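Local coordinates for TrwG protein (Bartonella grahamii, PDB 4NHF), which is a VirB8-family component of a bacterial type IV secretion system, represented here by its soluble domain, and binds calcium, at residues L54-Y59 with T168-D173. Numbering follows the deposited sequence.
Sequences LNRENY and TSYRSD
The ring of Tyr170 has one face covered by the Arg56 side chain and its edge met in plane by a carboxylate oxygen of Glu57; Tyr170 CD1 in turn lies over the centre of the Arg56 guanidinium, 3.3 Å from CZ. In this VirB8 domain, of the NTF2-like fold, the contact ties the C-terminal end of helix 42-57 to strand 165-174, an outer strand of the antiparallel sheet within the chain. Arg56 suits its buried place because a long aliphatic stem ends in a flat cation: with CG anti to the backbone N (chi1 174°) and the chain extended to NE, it slides across the ring, CD making a CH-pi contact 4.0 Å from the centroid. The guanidinium plane is 24° from the ring plane. Its NH1 bonds to Tyr52 OH and donates to a water that in turn donates to Tyr170 O, so contact with the ring face and the polar bonds together limit its rotation. Tyrosine offers both face and hydroxyl. Glu57, bent at chi2 (-66°), folds its carboxylate nearly coplanar with the ring. A second water donates to Glu57 OE1; in the conformer described, Ser172 OG bonds to this water and Gln140 NE2. Tyr170 OH donates to the anti lone pair of Glu57 OE2, 2.7 Å away.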
loop_
_atom_site.group_PDB
_atom_site.type_symbol
_atom_site.label_atom_id
_atom_site.label_comp_id
_atom_site.label_asym_id
_atom_site.label_seq_id
_atom_site.Cartn_x
_atom_site.Cartn_y
_atom_site.Cartn_z
ATOM N N LEU A 54 -0.504 6.105 -6.741
ATOM C CA LEU A 54 -0.324 6.436 -5.315
ATOM C C LEU A 54 1.115 6.209 -4.843
ATOM O O LEU A 54 1.643 7.041 -4.072
ATOM C CB LEU A 54 -1.246 5.687 -4.362
ATOM C CG LEU A 54 -2.725 5.990 -4.531
ATOM C CD1 LEU A 54 -3.551 5.091 -3.612
ATOM C CD2 LEU A 54 -2.974 7.464 -4.320
ATOM N N ASN A 55 1.766 5.154 -5.309
ATOM C CA ASN A 55 3.167 4.963 -4.915
ATOM C C ASN A 55 4.151 5.851 -5.680
ATOM O O ASN A 55 5.112 6.368 -5.109
ATOM C CB ASN A 55 3.580 3.517 -5.042
ATOM C CG ASN A 55 3.122 2.707 -3.851
ATOM O OD1 ASN A 55 3.801 2.669 -2.806
ATOM N ND2 ASN A 55 1.971 2.056 -3.989
ATOM N N ARG A 56 3.942 5.971 -6.985
ATOM C CA ARG A 56 4.904 6.722 -7.751
ATOM C C ARG A 56 4.865 8.248 -7.467
ATOM O O ARG A 56 5.896 8.888 -7.524
ATOM C CB ARG A 56 4.738 6.417 -9.231
ATOM C CG ARG A 56 5.608 7.261 -10.134
ATOM C CD ARG A 56 5.616 6.705 -11.548
ATOM N NE ARG A 56 6.444 7.553 -12.412
ATOM C CZ ARG A 56 7.036 7.217 -13.553
ATOM N NH1 ARG A 56 6.989 5.991 -14.056
ATOM N NH2 ARG A 56 7.744 8.144 -14.193
ATOM N N GLU A 57 3.687 8.807 -7.220
ATOM C CA GLU A 57 3.540 10.250 -7.171
ATOM C C GLU A 57 3.625 10.777 -5.759
ATOM O O GLU A 57 3.815 11.950 -5.569
ATOM C CB GLU A 57 2.218 10.680 -7.850
ATOM C CG GLU A 57 2.150 10.355 -9.351
ATOM C CD GLU A 57 3.142 11.111 -10.214
ATOM O OE1 GLU A 57 3.683 12.142 -9.807
ATOM O OE2 GLU A 57 3.391 10.654 -11.333
ATOM N N ASN A 58 3.515 9.894 -4.763
ATOM C CA ASN A 58 3.639 10.263 -3.329
ATOM C C ASN A 58 5.090 10.640 -3.002
ATOM O O ASN A 58 5.998 10.067 -3.581
ATOM C CB ASN A 58 3.247 9.049 -2.468
ATOM C CG ASN A 58 3.106 9.390 -0.976
ATOM O OD1 ASN A 58 2.403 10.334 -0.600
ATOM N ND2 ASN A 58 3.763 8.640 -0.150
ATOM N N TYR A 59 5.329 11.583 -2.074
ATOM C CA TYR A 59 6.666 11.714 -1.488
ATOM C C TYR A 59 6.484 11.823 0.007
ATOM O O TYR A 59 5.746 12.706 0.446
ATOM C CB TYR A 59 7.453 12.959 -1.976
ATOM C CG TYR A 59 8.784 12.968 -1.326
ATOM C CD1 TYR A 59 9.796 12.132 -1.771
ATOM C CD2 TYR A 59 9.001 13.700 -0.190
ATOM C CE1 TYR A 59 10.988 12.063 -1.109
ATOM C CE2 TYR A 59 10.192 13.658 0.463
ATOM C CZ TYR A 59 11.207 12.857 -0.006
ATOM O OH TYR A 59 12.424 12.866 0.673
ATOM N N THR A 168 3.966 -0.358 -18.749
ATOM C CA THR A 168 4.878 -0.338 -19.900
ATOM C C THR A 168 5.149 1.032 -20.478
ATOM O O THR A 168 6.077 1.189 -21.261
ATOM C CB THR A 168 4.318 -1.248 -21.005
ATOM O OG1 THR A 168 2.958 -0.851 -21.269
ATOM C CG2 THR A 168 4.333 -2.663 -20.474
ATOM N N SER A 169 4.271 1.984 -20.168
ATOM C CA SER A 169 4.543 3.419 -20.426
ATOM C C SER A 169 3.827 4.275 -19.401
ATOM O O SER A 169 2.753 3.911 -18.858
ATOM C CB SER A 169 4.170 3.820 -21.874
ATOM O OG SER A 169 2.795 3.683 -22.055
ATOM N N TYR A 170 4.430 5.379 -19.077
ATOM C CA TYR A 170 3.881 6.254 -18.075
ATOM C C TYR A 170 4.424 7.636 -18.262
ATOM O O TYR A 170 5.643 7.814 -18.356
ATOM C CB TYR A 170 4.183 5.738 -16.666
ATOM C CG TYR A 170 3.571 6.571 -15.547
ATOM C CD1 TYR A 170 4.159 7.784 -15.131
ATOM C CD2 TYR A 170 2.400 6.172 -14.931
ATOM C CE1 TYR A 170 3.618 8.515 -14.059
ATOM C CE2 TYR A 170 1.842 6.888 -13.902
ATOM C CZ TYR A 170 2.430 8.076 -13.476
ATOM O OH TYR A 170 1.830 8.734 -12.450
ATOM N N ARG A 171 3.515 8.597 -18.365
ATOM C CA ARG A 171 3.874 10.010 -18.268
ATOM C C ARG A 171 2.758 10.754 -17.569
ATOM O O ARG A 171 1.568 10.449 -17.724
ATOM C CB ARG A 171 4.200 10.665 -19.628
ATOM C CG ARG A 171 3.084 10.569 -20.641
ATOM C CD ARG A 171 3.475 11.160 -21.975
ATOM N NE ARG A 171 3.599 12.608 -21.919
ATOM C CZ ARG A 171 4.073 13.366 -22.904
ATOM N NH1 ARG A 171 4.439 12.829 -24.071
ATOM N NH2 ARG A 171 4.153 14.686 -22.744
ATOM N N SER A 172 3.160 11.711 -16.751
ATOM C CA SER A 172 2.253 12.558 -16.008
ATOM C C SER A 172 2.454 13.990 -16.505
ATOM O O SER A 172 3.574 14.453 -16.604
ATOM C CB SER A 172 2.552 12.454 -14.513
ATOM O OG SER A 172 2.057 13.570 -13.804
ATOM N N ASP A 173 1.358 14.663 -16.830
ATOM C CA ASP A 173 1.371 15.964 -17.505
ATOM C C ASP A 173 0.336 16.844 -16.801
ATOM O O ASP A 173 -0.677 16.308 -16.328
ATOM C CB ASP A 173 0.928 15.802 -18.960
ATOM C CG ASP A 173 1.876 14.966 -19.750
ATOM O OD1 ASP A 173 2.940 15.484 -20.052
ATOM O OD2 ASP A 173 1.559 13.784 -20.066
HETATM O O HOH W 1 7.694 6.689 -16.771
HETATM O O HOH W 2 3.458 14.124 -11.419
#